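Local coordinates for PA14 domain-containing protein (Clostridium clariflavum, PDB 6QDI) that probably senses plant-biomass sugars outside the cell through tandem calcium-binding PA14 domains of a membrane-anchored, RsgI-type anti-sigma factor, at residues R5-D10 / K18-D23; I12-F17 / K107-N112; Q207-G212 / L275-P280; D211-F216 / A249-A254. One frame throughout, in Å; residues are numbered along the deposited sequence. Where two conformers were deposited one is given.

How the contacts relate
The four contacts fall into two pairs, one in each of the tandem PA14 domains. Contacts 1 and 2 belong to the first domain; their centres lie 10 Å apart, and they touch where Asp10 N meets Asn16 O at 2.9 Å, in what is probably a hydrogen bond. Each reaches a different calcium ion, contact 1 through Asp10 and contact 2 through Asn112. Contacts 3 and 4 sit in the second domain, away from its calcium sites, with centres 6 Å apart. They share Asp211 and Gly212, and strands 212-220 and 271-279 run as neighbours in one sheet. Between the domains, contacts 2 and 3 come no closer than about 9 Å at their nearest atoms.

Contact 1: residues R5-D10 / K18-D23; sequences RGDYFD and KLTRVD. With CA (calcium ion), chain G.
Tyr8 CZ lies over one face of the Arg21 guanidinium, the ring and guanidinium planes inclined by 55°, with NH2 of Arg21 3.5 Å from CZ of Tyr8. The phenol ends in a short hydrogen bond, Tyr8 OH donating to Asp23 OD2 at 2.6 Å; the carboxylate stands almost perpendicular to the ring and is met on its syn side, well out of the carboxylate plane. Its other oxygen, OD1, holds Arg21 NE in a salt bridge of 2.8 Å, while Trp49 also binds OD2. Arg21 is brought over the tyrosine by a chi1 of 71°, with CG between the backbone N and carbonyl carbon and the chain extended from there. Strands 4-9 and 17-23 form an antiparallel beta hairpin of the first PA14 domain, with a classic bulge where Lys18 and Leu19 both face Tyr8. Thr20, on the face carrying Arg5 and Asp7, has its hydroxyl gripped twice: Arg5 NH1 donates to OG1 at 2.9 Å, in the guanidinium plane, and OG1 donates to Asp7 OD1 at 2.8 Å. Val22 CG2 rests over one face of the Arg5 guanidinium. Where the strand ends, Asp10 O binds calcium at 2.4 Å alongside Asp42 and Ser44, and Asp10 OD1 accepts from Arg40 N and a calcium-bound water.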
loop_
_atom_site.group_PDB
_atom_site.type_symbol
_atom_site.label_atom_id
_atom_site.label_comp_id
_atom_site.label_asym_id
_atom_site.label_seq_id
_atom_site.Cartn_x
_atom_site.Cartn_y
_atom_site.Cartn_z
ATOM N N ARG A 5 9.545 -7.899 12.167
ATOM C CA ARG A 5 9.657 -6.635 11.402
ATOM C C ARG A 5 8.347 -6.410 10.653
ATOM O O ARG A 5 7.969 -7.244 9.806
ATOM C CB ARG A 5 10.825 -6.644 10.414
ATOM C CG ARG A 5 10.887 -5.296 9.696
ATOM C CD ARG A 5 12.242 -5.016 9.141
ATOM N NE ARG A 5 13.242 -4.872 10.213
ATOM C CZ ARG A 5 13.399 -3.799 10.964
ATOM N NH1 ARG A 5 12.628 -2.753 10.841
ATOM N NH2 ARG A 5 14.342 -3.807 11.922
ATOM N N GLY A 6 7.681 -5.295 10.959
ATOM C CA GLY A 6 6.465 -4.886 10.289
ATOM C C GLY A 6 6.816 -3.787 9.288
ATOM O O GLY A 6 7.356 -2.749 9.679
ATOM N N ASP A 7 6.457 -4.026 8.012
ATOM C CA ASP A 7 6.525 -3.032 6.956
ATOM C C ASP A 7 5.091 -2.595 6.721
ATOM O O ASP A 7 4.214 -3.420 6.402
ATOM C CB ASP A 7 7.167 -3.631 5.718
ATOM C CG ASP A 7 8.631 -3.923 5.906
ATOM O OD1 ASP A 7 9.343 -3.173 6.576
ATOM O OD2 ASP A 7 9.060 -4.967 5.366
ATOM N N TYR A 8 4.882 -1.296 6.866
ATOM C CA TYR A 8 3.575 -0.696 6.808
ATOM C C TYR A 8 3.406 0.087 5.520
ATOM O O TYR A 8 4.235 0.954 5.187
ATOM C CB TYR A 8 3.370 0.266 8.040
ATOM C CG TYR A 8 3.251 -0.496 9.351
ATOM C CD1 TYR A 8 4.359 -1.092 9.953
ATOM C CD2 TYR A 8 2.022 -0.634 9.957
ATOM C CE1 TYR A 8 4.245 -1.829 11.113
ATOM C CE2 TYR A 8 1.875 -1.375 11.123
ATOM C CZ TYR A 8 2.984 -1.981 11.689
ATOM O OH TYR A 8 2.783 -2.697 12.863
ATOM N N PHE A 9 2.299 -0.203 4.833
ATOM C CA PHE A 9 2.013 0.303 3.499
ATOM C C PHE A 9 0.755 1.144 3.518
ATOM O O PHE A 9 -0.215 0.837 4.226
ATOM C CB PHE A 9 1.829 -0.867 2.527
ATOM C CG PHE A 9 3.075 -1.714 2.389
ATOM C CD1 PHE A 9 4.010 -1.437 1.406
ATOM C CD2 PHE A 9 3.291 -2.821 3.194
ATOM C CE1 PHE A 9 5.156 -2.208 1.282
ATOM C CE2 PHE A 9 4.442 -3.588 3.066
ATOM C CZ PHE A 9 5.349 -3.268 2.098
ATOM N N ASP A 10 0.743 2.177 2.693
ATOM C CA ASP A 10 -0.325 3.163 2.675
ATOM C C ASP A 10 -1.548 2.715 1.890
ATOM O O ASP A 10 -2.522 3.435 1.867
ATOM C CB ASP A 10 0.165 4.506 2.088
ATOM C CG ASP A 10 -0.033 5.721 3.005
ATOM O OD1 ASP A 10 -0.456 5.612 4.116
ATOM O OD2 ASP A 10 0.452 6.845 2.617
ATOM N N LYS A 18 5.557 3.097 3.777
ATOM C CA LYS A 18 5.756 4.279 4.576
ATOM C C LYS A 18 6.578 4.125 5.846
ATOM O O LYS A 18 7.092 5.133 6.351
ATOM C CB LYS A 18 4.423 4.928 4.931
ATOM C CG LYS A 18 3.600 5.372 3.716
ATOM C CD LYS A 18 4.259 6.523 2.913
ATOM C CE LYS A 18 3.460 6.933 1.668
ATOM N NZ LYS A 18 4.076 8.034 0.844
ATOM N N LEU A 19 6.711 2.920 6.390
ATOM C CA LEU A 19 7.342 2.775 7.716
ATOM C C LEU A 19 7.702 1.350 7.957
ATOM O O LEU A 19 6.908 0.425 7.649
ATOM C CB LEU A 19 6.382 3.201 8.812
ATOM C CG LEU A 19 6.832 3.046 10.253
ATOM C CD1 LEU A 19 7.911 4.056 10.592
ATOM C CD2 LEU A 19 5.630 3.192 11.168
ATOM N N THR A 20 8.908 1.141 8.491
ATOM C CA THR A 20 9.231 -0.147 9.076
ATOM C C THR A 20 9.490 0.029 10.587
ATOM O O THR A 20 9.993 1.056 11.022
ATOM C CB THR A 20 10.472 -0.789 8.390
ATOM O OG1 THR A 20 10.594 -2.147 8.813
ATOM C CG2 THR A 20 11.775 -0.034 8.671
ATOM N N ARG A 21 9.132 -1.001 11.336
ATOM C CA ARG A 21 9.417 -1.014 12.779
ATOM C C ARG A 21 9.365 -2.439 13.249
ATOM O O ARG A 21 8.823 -3.312 12.574
ATOM C CB ARG A 21 8.413 -0.153 13.539
ATOM C CG ARG A 21 7.005 -0.725 13.614
ATOM C CD ARG A 21 5.998 0.252 14.167
ATOM N NE ARG A 21 4.710 -0.390 14.415
ATOM C CZ ARG A 21 3.543 0.243 14.604
ATOM N NH1 ARG A 21 3.459 1.580 14.589
ATOM N NH2 ARG A 21 2.441 -0.485 14.792
ATOM N N VAL A 22 9.913 -2.699 14.433
ATOM C CA VAL A 22 9.797 -4.003 15.032
ATOM C C VAL A 22 8.645 -3.997 16.040
ATOM O O VAL A 22 8.598 -3.158 16.965
ATOM C CB VAL A 22 11.127 -4.437 15.664
ATOM C CG1 VAL A 22 10.943 -5.725 16.447
ATOM C CG2 VAL A 22 12.180 -4.638 14.596
ATOM N N ASP A 23 7.711 -4.913 15.821
ATOM C CA ASP A 23 6.564 -5.088 16.689
ATOM C C ASP A 23 6.807 -6.303 17.595
ATOM O O ASP A 23 7.164 -7.379 17.134
ATOM C CB ASP A 23 5.314 -5.273 15.837
ATOM C CG ASP A 23 4.980 -4.029 15.035
ATOM O OD1 ASP A 23 4.994 -2.920 15.602
ATOM O OD2 ASP A 23 4.715 -4.214 13.806
HETATM CA CA CA G . -4.569 4.508 2.507
HETATM O O HOH W 1 -3.186 4.978 4.384
HETATM O O HOH W 2 -3.282 6.386 1.517
HETATM O O HOH W 3 -4.675 4.008 0.101
#

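Contact 2: residues I12-F17 / K107-N112; sequences IDLTNF and KLEYFN. With CA (calcium ion), chain D.
Leu14 and Glu109 make the main side-chain contact, crossing at about a right angle. The CD1 methyl of Leu14 lies against the end of the glutamate, 3.6 Å from Glu109 CD, and also packs along CB and CG. Glu109 is extended beyond CG (chi2 172°), which carries its carboxylate out to this methyl; the charge itself is met by Arg48, whose NE forms a salt bridge with OE2. The methyl thus lies against the carboxylate end as much as the aliphatic stem of a side chain also held by its ion pair. The other branch, Leu14 CD2, makes a looser approach to Tyr110 O at 4.3 Å.

The remaining contacts set carbon against backbone oxygen. Ile12 O comes within 3.2 Å of Phe111 CB and continues obliquely to the ring, while Ile12 CG2 reaches Asn112 O at 3.5 Å.

Metal coordination belongs to the far side of the strand: Asn112 OD1 binds calcium at 2.4 Å, completing a site with Asp68, Asn69, Thr114 and Asn116, and the polar end of Asn112 has a further partner in Gly115.

In the first PA14 domain, the loop between strands 4-9 and 17-23 thus lies against strand 104-113. Strand 44-53 pairs with both 4-9 and 104-113 and lends Ser44 and Arg48 to the loop's surroundings, while strand 71-75 flanks 104-113.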
loop_
_atom_site.group_PDB
_atom_site.type_symbol
_atom_site.label_atom_id
_atom_site.label_comp_id
_atom_site.label_asym_id
_atom_site.label_seq_id
_atom_site.Cartn_x
_atom_site.Cartn_y
_atom_site.Cartn_z
ATOM N N ILE A 12 -4.151 -0.820 0.378
ATOM C CA ILE A 12 -4.682 -2.132 0.822
ATOM C C ILE A 12 -3.871 -3.320 0.338
ATOM O O ILE A 12 -4.115 -4.429 0.801
ATOM C CB ILE A 12 -6.144 -2.350 0.395
ATOM C CG1 ILE A 12 -6.330 -2.420 -1.118
ATOM C CG2 ILE A 12 -7.045 -1.268 1.006
ATOM C CD1 ILE A 12 -7.585 -3.141 -1.533
ATOM N N ASP A 13 -2.929 -3.111 -0.580
ATOM C CA ASP A 13 -2.334 -4.203 -1.372
ATOM C C ASP A 13 -0.827 -4.253 -1.230
ATOM O O ASP A 13 -0.139 -4.648 -2.179
ATOM C CB ASP A 13 -2.738 -4.024 -2.844
ATOM C CG ASP A 13 -2.188 -2.747 -3.480
ATOM O OD1 ASP A 13 -1.701 -1.873 -2.706
ATOM O OD2 ASP A 13 -2.267 -2.650 -4.716
ATOM N N LEU A 14 -0.295 -3.856 -0.083
ATOM C CA LEU A 14 1.153 -4.015 0.180
ATOM C C LEU A 14 1.971 -3.214 -0.823
ATOM O O LEU A 14 3.071 -3.625 -1.228
ATOM C CB LEU A 14 1.551 -5.486 0.261
ATOM C CG LEU A 14 0.742 -6.305 1.272
ATOM C CD1 LEU A 14 0.917 -7.786 0.981
ATOM C CD2 LEU A 14 1.106 -5.954 2.694
ATOM N N THR A 15 1.453 -2.042 -1.196
ATOM C CA THR A 15 2.164 -1.087 -2.005
ATOM C C THR A 15 2.194 0.270 -1.285
ATOM O O THR A 15 1.342 0.592 -0.466
ATOM C CB THR A 15 1.584 -0.937 -3.400
ATOM O OG1 THR A 15 0.306 -0.309 -3.355
ATOM C CG2 THR A 15 1.561 -2.240 -4.147
ATOM N N ASN A 16 3.220 1.044 -1.665
ATOM C CA ASN A 16 3.494 2.379 -1.140
ATOM C C ASN A 16 3.938 2.327 0.319
ATOM O O ASN A 16 3.215 2.697 1.249
ATOM C CB ASN A 16 2.357 3.367 -1.393
ATOM C CG ASN A 16 2.840 4.769 -1.319
ATOM O OD1 ASN A 16 4.058 5.022 -1.343
ATOM N ND2 ASN A 16 1.927 5.695 -1.336
ATOM N N PHE A 17 5.146 1.824 0.515
ATOM C CA PHE A 17 5.778 1.701 1.813
ATOM C C PHE A 17 5.947 3.039 2.504
ATOM O O PHE A 17 6.421 3.996 1.877
ATOM C CB PHE A 17 7.156 1.059 1.598
ATOM C CG PHE A 17 7.999 1.036 2.834
ATOM C CD1 PHE A 17 7.871 0.031 3.778
ATOM C CD2 PHE A 17 8.943 2.011 3.045
ATOM C CE1 PHE A 17 8.679 0.009 4.922
ATOM C CE2 PHE A 17 9.713 2.027 4.198
ATOM C CZ PHE A 17 9.605 1.010 5.112
ATOM N N LYS A 107 5.936 -15.312 7.864
ATOM C CA LYS A 107 5.487 -14.138 7.111
ATOM C C LYS A 107 4.005 -13.999 7.315
ATOM O O LYS A 107 3.265 -14.993 7.138
ATOM C CB LYS A 107 5.830 -14.292 5.623
ATOM C CG LYS A 107 5.322 -13.130 4.784
ATOM C CD LYS A 107 5.821 -13.149 3.342
ATOM C CE LYS A 107 5.513 -14.400 2.578
ATOM N NZ LYS A 107 5.988 -14.305 1.171
ATOM N N LEU A 108 3.538 -12.824 7.691
ATOM C CA LEU A 108 2.123 -12.583 7.884
ATOM C C LEU A 108 1.811 -11.292 7.132
ATOM O O LEU A 108 2.382 -10.249 7.438
ATOM C CB LEU A 108 1.776 -12.464 9.360
ATOM C CG LEU A 108 0.268 -12.528 9.727
ATOM C CD1 LEU A 108 0.092 -12.830 11.204
ATOM C CD2 LEU A 108 -0.530 -11.291 9.423
ATOM N N GLU A 109 0.893 -11.388 6.167
ATOM C CA GLU A 109 0.414 -10.237 5.425
ATOM C C GLU A 109 -1.025 -9.923 5.852
ATOM O O GLU A 109 -1.807 -10.838 6.116
ATOM C CB GLU A 109 0.502 -10.514 3.929
ATOM C CG GLU A 109 1.930 -10.545 3.442
ATOM C CD GLU A 109 2.150 -10.986 2.014
ATOM O OE1 GLU A 109 1.182 -11.348 1.321
ATOM O OE2 GLU A 109 3.314 -10.887 1.570
ATOM N N TYR A 110 -1.343 -8.636 5.903
ATOM C CA TYR A 110 -2.602 -8.172 6.476
ATOM C C TYR A 110 -3.080 -6.934 5.718
ATOM O O TYR A 110 -2.248 -6.102 5.318
ATOM C CB TYR A 110 -2.331 -7.799 7.966
ATOM C CG TYR A 110 -3.408 -6.908 8.534
ATOM C CD1 TYR A 110 -4.613 -7.416 8.985
ATOM C CD2 TYR A 110 -3.265 -5.526 8.498
ATOM C CE1 TYR A 110 -5.632 -6.576 9.398
ATOM C CE2 TYR A 110 -4.291 -4.670 8.856
ATOM C CZ TYR A 110 -5.487 -5.204 9.298
ATOM O OH TYR A 110 -6.491 -4.349 9.663
ATOM N N PHE A 111 -4.401 -6.754 5.606
ATOM C CA PHE A 111 -4.933 -5.481 5.150
ATOM C C PHE A 111 -6.173 -5.052 5.867
ATOM O O PHE A 111 -6.987 -5.889 6.287
ATOM C CB PHE A 111 -5.144 -5.434 3.608
ATOM C CG PHE A 111 -6.333 -6.214 3.077
ATOM C CD1 PHE A 111 -7.589 -5.621 2.969
ATOM C CD2 PHE A 111 -6.199 -7.518 2.644
ATOM C CE1 PHE A 111 -8.664 -6.304 2.447
ATOM C CE2 PHE A 111 -7.279 -8.199 2.100
ATOM C CZ PHE A 111 -8.513 -7.618 2.002
ATOM N N ASN A 112 -6.370 -3.736 5.921
ATOM C CA ASN A 112 -7.631 -3.106 6.299
ATOM C C ASN A 112 -8.196 -2.404 5.093
ATOM O O ASN A 112 -7.517 -1.572 4.488
ATOM C CB ASN A 112 -7.490 -2.140 7.452
ATOM C CG ASN A 112 -8.843 -1.722 7.989
ATOM O OD1 ASN A 112 -9.806 -2.445 7.788
ATOM N ND2 ASN A 112 -8.939 -0.574 8.675
HETATM CA CA CA D . -11.982 -3.250 8.157
#

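Contact 3: residues Q207-G212 / L275-P280; sequences QVPYDG and LEWEGP
In the second PA14 domain, the turn leading from strand 198-207 into strand 212-220 closes over the end of strand 271-279, and this contact is a largely apolar seam between them. Pro209 and Trp277 come from opposite directions: Pro209 CD approaches the indole at CH2, 3.5 Å away, with the next carbon, CG, at 4.0 Å from the same atom. The tryptophan reaches the proline because its CG sits between the backbone N and carbonyl carbon (chi1 59°), sending the six-membered ring toward the turn.

Pro280 fills the other half of the seam. Its CG lies 4.0 Å from Tyr210 CB and 3.5 Å from Asp211 O, and the proline ring also rests directly on the bare backbone of Gly212, with CG 3.8 Å from CA. Pro280 O in turn meets Tyr210 CD2 at 3.5 Å, oblique to the ring. Within the turn, Pro209 CB sits 3.7 Å above the centre of the Tyr210 ring, so the proline covers one face of the tyrosine while both residues face the strand.

Around this seam, Ile282 of strand 282-283 touches Pro209, Tyr210 and Trp277. Tyr214 on the adjoining strand 212-220 packs on Pro209 and Pro280 and meets the Trp277 ring with planes at about 45°.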
loop_
_atom_site.group_PDB
_atom_site.type_symbol
_atom_site.label_atom_id
_atom_site.label_comp_id
_atom_site.label_asym_id
_atom_site.label_seq_id
_atom_site.Cartn_x
_atom_site.Cartn_y
_atom_site.Cartn_z
ATOM N N GLN A 207 10.032 17.036 -13.001
ATOM C CA GLN A 207 11.317 17.505 -13.476
ATOM C C GLN A 207 12.144 16.304 -13.866
ATOM O O GLN A 207 12.375 15.402 -13.055
ATOM C CB GLN A 207 12.006 18.421 -12.460
ATOM C CG GLN A 207 13.189 19.159 -13.121
ATOM C CD GLN A 207 13.562 20.461 -12.414
ATOM O OE1 GLN A 207 13.281 20.621 -11.219
ATOM N NE2 GLN A 207 14.136 21.397 -13.144
ATOM N N VAL A 208 12.602 16.304 -15.101
ATOM C CA VAL A 208 13.153 15.127 -15.753
ATOM C C VAL A 208 14.575 14.873 -15.272
ATOM O O VAL A 208 15.402 15.764 -15.269
ATOM C CB VAL A 208 13.115 15.332 -17.270
ATOM C CG1 VAL A 208 13.852 14.239 -18.027
ATOM C CG2 VAL A 208 11.668 15.464 -17.724
ATOM N N PRO A 209 14.906 13.625 -14.876
ATOM C CA PRO A 209 16.230 13.393 -14.304
ATOM C C PRO A 209 17.344 13.187 -15.317
ATOM O O PRO A 209 18.489 13.513 -15.010
ATOM C CB PRO A 209 16.031 12.123 -13.477
ATOM C CG PRO A 209 14.869 11.413 -14.145
ATOM C CD PRO A 209 13.970 12.520 -14.588
ATOM N N TYR A 210 17.026 12.638 -16.474
ATOM C CA TYR A 210 18.012 12.151 -17.468
ATOM C C TYR A 210 17.579 12.483 -18.863
ATOM O O TYR A 210 16.389 12.401 -19.178
ATOM C CB TYR A 210 18.183 10.607 -17.365
ATOM C CG TYR A 210 18.397 10.075 -15.967
ATOM C CD1 TYR A 210 19.506 10.452 -15.215
ATOM C CD2 TYR A 210 17.500 9.192 -15.400
ATOM C CE1 TYR A 210 19.687 9.992 -13.907
ATOM C CE2 TYR A 210 17.694 8.727 -14.110
ATOM C CZ TYR A 210 18.781 9.134 -13.368
ATOM O OH TYR A 210 18.908 8.672 -12.081
ATOM N N ASP A 211 18.523 12.833 -19.740
ATOM C CA ASP A 211 18.176 13.001 -21.123
ATOM C C ASP A 211 17.764 11.638 -21.759
ATOM O O ASP A 211 18.477 10.659 -21.636
ATOM C CB ASP A 211 19.390 13.476 -21.957
ATOM C CG ASP A 211 19.840 14.859 -21.770
ATOM O OD1 ASP A 211 19.249 15.648 -21.017
ATOM O OD2 ASP A 211 20.841 15.190 -22.447
ATOM N N GLY A 212 16.644 11.641 -22.463
ATOM C CA GLY A 212 16.225 10.485 -23.271
ATOM C C GLY A 212 14.721 10.435 -23.403
ATOM O O GLY A 212 14.036 11.417 -23.162
ATOM N N LEU A 275 0.617 6.601 -11.146
ATOM C CA LEU A 275 1.366 7.303 -12.211
ATOM C C LEU A 275 2.780 6.720 -12.238
ATOM O O LEU A 275 3.545 6.872 -11.284
ATOM C CB LEU A 275 1.396 8.815 -11.980
ATOM C CG LEU A 275 2.183 9.600 -13.015
ATOM C CD1 LEU A 275 1.559 9.538 -14.397
ATOM C CD2 LEU A 275 2.360 11.045 -12.588
ATOM N N GLU A 276 3.094 6.066 -13.360
ATOM C CA GLU A 276 4.393 5.439 -13.565
ATOM C C GLU A 276 5.068 6.001 -14.800
ATOM O O GLU A 276 4.423 6.651 -15.650
ATOM C CB GLU A 276 4.209 3.930 -13.740
ATOM C CG GLU A 276 3.681 3.183 -12.514
ATOM C CD GLU A 276 3.507 1.703 -12.815
ATOM O OE1 GLU A 276 2.733 1.396 -13.735
ATOM O OE2 GLU A 276 4.235 0.872 -12.234
ATOM N N TRP A 277 6.359 5.713 -14.910
ATOM C CA TRP A 277 7.101 6.008 -16.116
ATOM C C TRP A 277 8.108 4.950 -16.405
ATOM O O TRP A 277 8.495 4.181 -15.550
ATOM C CB TRP A 277 7.775 7.381 -16.086
ATOM C CG TRP A 277 8.760 7.666 -15.014
ATOM C CD1 TRP A 277 9.222 6.857 -14.031
ATOM C CD2 TRP A 277 9.416 8.935 -14.813
ATOM N NE1 TRP A 277 10.109 7.535 -13.239
ATOM C CE2 TRP A 277 10.239 8.809 -13.712
ATOM C CE3 TRP A 277 9.347 10.173 -15.468
ATOM C CZ2 TRP A 277 10.977 9.890 -13.211
ATOM C CZ3 TRP A 277 10.092 11.236 -14.991
ATOM C CH2 TRP A 277 10.876 11.078 -13.883
ATOM N N GLU A 278 8.567 4.968 -17.649
ATOM C CA GLU A 278 9.780 4.262 -18.083
ATOM C C GLU A 278 10.614 5.283 -18.799
ATOM O O GLU A 278 10.101 6.155 -19.476
ATOM C CB GLU A 278 9.444 3.041 -18.893
ATOM C CG GLU A 278 9.691 3.002 -20.341
ATOM C CD GLU A 278 9.254 1.664 -20.869
ATOM O OE1 GLU A 278 10.077 0.787 -21.110
ATOM O OE2 GLU A 278 8.053 1.497 -20.945
ATOM N N GLY A 279 11.932 5.153 -18.679
ATOM C CA GLY A 279 12.838 6.123 -19.288
ATOM C C GLY A 279 14.237 5.596 -19.288
ATOM O O GLY A 279 14.483 4.415 -18.969
ATOM N N PRO A 280 15.207 6.453 -19.610
ATOM C CA PRO A 280 16.596 6.005 -19.683
ATOM C C PRO A 280 17.112 5.561 -18.311
ATOM O O PRO A 280 17.158 6.350 -17.371
ATOM C CB PRO A 280 17.338 7.247 -20.182
ATOM C CG PRO A 280 16.396 8.364 -20.082
ATOM C CD PRO A 280 15.041 7.873 -19.955
#

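Contact 4: residues D211-F216 / A249-A254; sequences DGDYVF and AISLKA
Tyr214 and Leu252 share a face of the sheet and slant across one another: the CD1 methyl of Leu252 reaches Tyr214 CD1 at 3.7 Å, oblique to the ring, and its CB comes alongside the same ring atom. In both, CG lies beside the backbone N (chi1 -67° in Tyr214), a shared setting that lets ring and methyl meet, and the tyrosine hydroxyl goes on to bond Tyr210 O. Ile250 lies on this face too, its CD1 approaching the edge of the Phe216 ring at 4.4 Å. At the same end, Val215 CG2 packs on Ala249, 3.7 Å from CA.

On the opposite face Asp213 OD1 sits 3.4 Å from Ser251 CA. Beneath the side chains runs an antiparallel pairing of strands 212-220 and 242-252: Gly212 and Leu252 exchange two backbone hydrogen bonds, and so do Tyr214 and Ile250.

Asp211 OD1 extends the pairing past the strand end, taking the backbone N-H of Ala254 at 2.7 Å and nearly straight (169°). Its OD2 accepts a hydrogen bond from a water, which accepts one from Lys253 NZ. The aspartate thus pins the outgoing chain directly, whereas the lysine charge reaches it through water, an arrangement that would probably favour the ionised carboxylate.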
loop_
_atom_site.group_PDB
_atom_site.type_symbol
_atom_site.label_atom_id
_atom_site.label_comp_id
_atom_site.label_asym_id
_atom_site.label_seq_id
_atom_site.Cartn_x
_atom_site.Cartn_y
_atom_site.Cartn_z
ATOM N N ASP A 211 18.523 12.833 -19.740
ATOM C CA ASP A 211 18.176 13.001 -21.123
ATOM C C ASP A 211 17.764 11.638 -21.759
ATOM O O ASP A 211 18.477 10.659 -21.636
ATOM C CB ASP A 211 19.390 13.476 -21.957
ATOM C CG ASP A 211 19.840 14.859 -21.770
ATOM O OD1 ASP A 211 19.249 15.648 -21.017
ATOM O OD2 ASP A 211 20.841 15.190 -22.447
ATOM N N GLY A 212 16.644 11.641 -22.463
ATOM C CA GLY A 212 16.225 10.485 -23.271
ATOM C C GLY A 212 14.721 10.435 -23.403
ATOM O O GLY A 212 14.036 11.417 -23.162
ATOM N N ASP A 213 14.213 9.289 -23.847
ATOM C CA ASP A 213 12.815 9.079 -24.148
ATOM C C ASP A 213 12.080 8.441 -22.973
ATOM O O ASP A 213 12.587 7.500 -22.361
ATOM C CB ASP A 213 12.627 8.180 -25.375
ATOM C CG ASP A 213 12.764 8.907 -26.714
ATOM O OD1 ASP A 213 13.330 10.007 -26.812
ATOM O OD2 ASP A 213 12.262 8.370 -27.708
ATOM N N TYR A 214 10.903 8.999 -22.684
ATOM C CA TYR A 214 10.062 8.563 -21.572
ATOM C C TYR A 214 8.688 8.175 -22.077
ATOM O O TYR A 214 8.169 8.757 -23.008
ATOM C CB TYR A 214 9.927 9.662 -20.534
ATOM C CG TYR A 214 11.202 9.996 -19.805
ATOM C CD1 TYR A 214 12.228 10.706 -20.432
ATOM C CD2 TYR A 214 11.378 9.669 -18.474
ATOM C CE1 TYR A 214 13.396 11.009 -19.760
ATOM C CE2 TYR A 214 12.510 9.984 -17.790
ATOM C CZ TYR A 214 13.542 10.669 -18.429
ATOM O OH TYR A 214 14.693 10.961 -17.727
ATOM N N VAL A 215 8.076 7.231 -21.370
ATOM C CA VAL A 215 6.651 6.900 -21.528
ATOM C C VAL A 215 6.018 6.992 -20.141
ATOM O O VAL A 215 6.572 6.484 -19.194
ATOM C CB VAL A 215 6.485 5.466 -22.108
ATOM C CG1 VAL A 215 5.033 5.039 -22.094
ATOM C CG2 VAL A 215 7.026 5.429 -23.543
ATOM N N PHE A 216 4.845 7.616 -20.079
ATOM C CA PHE A 216 4.062 7.650 -18.841
ATOM C C PHE A 216 2.917 6.644 -18.923
ATOM O O PHE A 216 2.261 6.511 -19.964
ATOM C CB PHE A 216 3.504 9.044 -18.597
ATOM C CG PHE A 216 4.563 10.059 -18.414
ATOM C CD1 PHE A 216 5.108 10.270 -17.161
ATOM C CD2 PHE A 216 5.007 10.832 -19.442
ATOM C CE1 PHE A 216 6.094 11.216 -16.947
ATOM C CE2 PHE A 216 6.009 11.763 -19.250
ATOM C CZ PHE A 216 6.567 11.945 -17.993
ATOM N N ALA A 249 6.038 7.670 -26.613
ATOM C CA ALA A 249 7.356 8.099 -26.149
ATOM C C ALA A 249 7.557 9.585 -26.393
ATOM O O ALA A 249 7.137 10.124 -27.452
ATOM C CB ALA A 249 8.448 7.310 -26.831
ATOM N N ILE A 250 8.186 10.255 -25.432
ATOM C CA ILE A 250 8.423 11.674 -25.492
ATOM C C ILE A 250 9.902 11.887 -25.168
ATOM O O ILE A 250 10.403 11.381 -24.159
ATOM C CB ILE A 250 7.551 12.432 -24.471
ATOM C CG1 ILE A 250 6.057 12.121 -24.670
ATOM C CG2 ILE A 250 7.843 13.925 -24.595
ATOM C CD1 ILE A 250 5.177 12.593 -23.536
ATOM N N SER A 251 10.578 12.611 -26.057
ATOM C CA SER A 251 11.982 12.970 -25.847
ATOM C C SER A 251 12.089 14.146 -24.886
ATOM O O SER A 251 11.495 15.207 -25.135
ATOM C CB SER A 251 12.651 13.319 -27.167
ATOM O OG SER A 251 13.976 13.743 -26.972
ATOM N N LEU A 252 12.826 13.949 -23.799
ATOM C CA LEU A 252 12.905 14.945 -22.729
ATOM C C LEU A 252 14.367 15.142 -22.356
ATOM O O LEU A 252 15.245 14.303 -22.628
ATOM C CB LEU A 252 12.089 14.476 -21.520
ATOM C CG LEU A 252 10.587 14.320 -21.756
ATOM C CD1 LEU A 252 9.931 13.625 -20.567
ATOM C CD2 LEU A 252 9.924 15.652 -22.066
ATOM N N LYS A 253 14.626 16.280 -21.735
ATOM C CA LYS A 253 15.970 16.651 -21.300
ATOM C C LYS A 253 16.084 16.721 -19.806
ATOM O O LYS A 253 15.143 17.141 -19.124
ATOM C CB LYS A 253 16.384 17.999 -21.888
ATOM C CG LYS A 253 16.327 18.016 -23.401
ATOM C CD LYS A 253 17.269 16.997 -24.013
ATOM C CE LYS A 253 17.315 17.155 -25.518
ATOM N NZ LYS A 253 17.929 15.969 -26.170
ATOM N N ALA A 254 17.243 16.378 -19.301
ATOM C CA ALA A 254 17.521 16.546 -17.892
ATOM C C ALA A 254 17.195 17.980 -17.465
ATOM O O ALA A 254 17.629 18.937 -18.101
ATOM C CB ALA A 254 18.950 16.199 -17.569
HETATM O O HOH W 4 20.560 16.237 -25.015
#